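Local coordinates for sugar fermentation stimulation protein homolog (Pyrococcus furiosus, PDB 4DA2) that probably binds DNA, joining an N-terminal OB-fold domain to a calcium-binding domain of the PD-(D/E)xK nuclease family, at residues Arg51-Thr56 / Ile66-Glu71. The protein carries 1 engineered substitution. Numbering follows the deposited sequence.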
# COMPACT_ATOMS: atom_id res chain seq x y z
N ARG A 51 0.21 -21.31 3.78
CA ARG A 51 1.22 -20.25 3.56
C ARG A 51 1.63 -19.58 4.85
O ARG A 51 0.81 -19.39 5.74
CB ARG A 51 0.66 -19.20 2.60
CG ARG A 51 0.53 -19.66 1.14
CD ARG A 51 1.89 -19.55 0.44
NE ARG A 51 1.76 -19.53 -1.02
CZ ARG A 51 1.64 -20.61 -1.78
NH1 ARG A 51 1.65 -21.83 -1.24
NH2 ARG A 51 1.52 -20.48 -3.10
N ILE A 52 2.91 -19.24 4.96
CA ILE A 52 3.41 -18.58 6.15
C ILE A 52 3.11 -17.09 6.10
O ILE A 52 3.49 -16.42 5.15
CB ILE A 52 4.92 -18.80 6.32
CG1 ILE A 52 5.27 -20.30 6.28
CG2 ILE A 52 5.42 -18.12 7.59
CD1 ILE A 52 4.49 -21.17 7.30
N GLY A 53 2.39 -16.59 7.12
CA GLY A 53 2.16 -15.15 7.30
C GLY A 53 2.92 -14.66 8.51
O GLY A 53 3.59 -15.43 9.20
N TYR A 54 2.82 -13.36 8.76
CA TYR A 54 3.44 -12.70 9.90
C TYR A 54 2.40 -11.80 10.53
O TYR A 54 1.75 -11.02 9.84
CB TYR A 54 4.70 -11.93 9.49
CG TYR A 54 5.77 -12.91 9.14
CD1 TYR A 54 6.68 -13.35 10.09
CD2 TYR A 54 5.81 -13.46 7.86
CE1 TYR A 54 7.66 -14.32 9.73
CE2 TYR A 54 6.76 -14.38 7.51
CZ TYR A 54 7.67 -14.81 8.42
OH TYR A 54 8.55 -15.77 7.97
N CYS A 55 2.20 -11.96 11.86
CA CYS A 55 1.21 -11.20 12.61
C CYS A 55 1.90 -10.31 13.66
O CYS A 55 3.03 -10.58 14.03
CB CYS A 55 0.24 -12.14 13.35
SG CYS A 55 -1.02 -12.84 12.30
N THR A 56 1.22 -9.26 14.09
CA THR A 56 1.63 -8.49 15.26
C THR A 56 0.42 -8.27 16.17
O THR A 56 -0.72 -8.24 15.68
CB THR A 56 2.30 -7.15 14.87
OG1 THR A 56 3.04 -6.66 16.00
CG2 THR A 56 1.28 -6.10 14.40
N ILE A 66 -3.03 -8.58 14.07
CA ILE A 66 -3.11 -8.06 12.71
C ILE A 66 -2.22 -8.94 11.82
O ILE A 66 -1.05 -9.20 12.16
CB ILE A 66 -2.63 -6.60 12.64
CG1 ILE A 66 -3.40 -5.73 13.64
CG2 ILE A 66 -2.80 -6.02 11.24
CD1 ILE A 66 -2.71 -4.46 13.94
N LEU A 67 -2.79 -9.44 10.72
CA LEU A 67 -1.98 -10.15 9.73
C LEU A 67 -1.30 -9.11 8.83
O LEU A 67 -1.95 -8.49 7.97
CB LEU A 67 -2.87 -11.08 8.90
CG LEU A 67 -2.28 -11.88 7.73
CD1 LEU A 67 -1.12 -12.75 8.21
CD2 LEU A 67 -3.40 -12.71 7.11
N LEU A 68 0.00 -8.88 9.04
CA LEU A 68 0.71 -7.79 8.36
C LEU A 68 1.17 -8.12 6.95
O LEU A 68 1.30 -7.21 6.13
CB LEU A 68 1.92 -7.32 9.15
CG LEU A 68 1.67 -6.80 10.56
CD1 LEU A 68 3.01 -6.56 11.16
CD2 LEU A 68 0.80 -5.53 10.52
N GLY A 69 1.49 -9.38 6.73
CA GLY A 69 2.11 -9.83 5.51
C GLY A 69 2.35 -11.33 5.40
O GLY A 69 1.97 -12.11 6.27
N PHE A 70 3.02 -11.70 4.31
CA PHE A 70 3.30 -13.09 4.00
C PHE A 70 4.76 -13.28 3.59
O PHE A 70 5.42 -12.38 3.07
CB PHE A 70 2.40 -13.56 2.85
CG PHE A 70 0.96 -13.76 3.25
CD1 PHE A 70 0.50 -15.03 3.59
CD2 PHE A 70 0.06 -12.69 3.27
CE1 PHE A 70 -0.83 -15.24 3.96
CE2 PHE A 70 -1.29 -12.89 3.64
CZ PHE A 70 -1.73 -14.17 3.98
N GLU A 71 5.24 -14.50 3.81
CA GLU A 71 6.59 -14.84 3.40
C GLU A 71 6.61 -14.74 1.90
O GLU A 71 5.68 -15.18 1.21
CB GLU A 71 6.91 -16.29 3.86
CG GLU A 71 8.34 -16.77 3.54
CD GLU A 71 8.56 -17.19 2.07
OE1 GLU A 71 7.57 -17.54 1.38
OE2 GLU A 71 9.74 -17.17 1.62
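Arg51 lays its CB beside the Phe70 ring where strand 52-56 begins to pair with strand 66-71. The two form a beta hairpin in the N-terminal OB domain, their short axes 154° apart in direction, and the pairing contains a classic beta bulge. Ile52 O accepts a nearly straight bond from Glu71 N, and Ile52 CB meets Glu71 CB at 4.0 Å. The carboxylate end leads away from the partner strand, and Glu71 OE2 is hydrogen-bonded to Gly74 N.

Gly53 lies opposite Phe70 in a non-hydrogen-bonded pair. Its CA comes close to the neighbouring backbone, with Gly53 CA 3.2 Å from Gly69 O, and has Leu67 CD1 at 4.2 Å from the same Gly53 CA. The Phe70 ring, with CD1 3.6 Å from Ile52 O, meets Phe46 with their planes about 20° apart.

Tyr54 marks the bulge, since both Leu68 and Gly69 face it: Tyr54 N donates to Gly69 O, while Tyr54 O accepts from Leu68 N, each at 2.9 Å. With CG anti to the carbonyl carbon (chi1 -71°), the phenol ring runs alongside Glu71 and brings Tyr54 CE2 to 4.1 Å from Glu71 CB. The backbone of 69-71 lies at the ring's edge, and outside the hairpin the side chain touches Pro12 and Leu217.

Beyond the bulge Cys55 pairs with Leu67 on the same face as Phe70. Cys55 SG packs against Leu67 CD1, and both side chains also touch Cys13 of strand 11-18 and Ala35 of strand 31-36, consistent with the inside of an OB barrel. Thr56 and Ile66 form a hydrogen-bonded pair with both backbone bonds made, Ile66 N lying 2.8 Å from Thr56 O. The Thr56 OG1 turns to Pro9 O, leaving the methyl Thr56 CG2 to meet Leu68 CD1 at 3.7 Å.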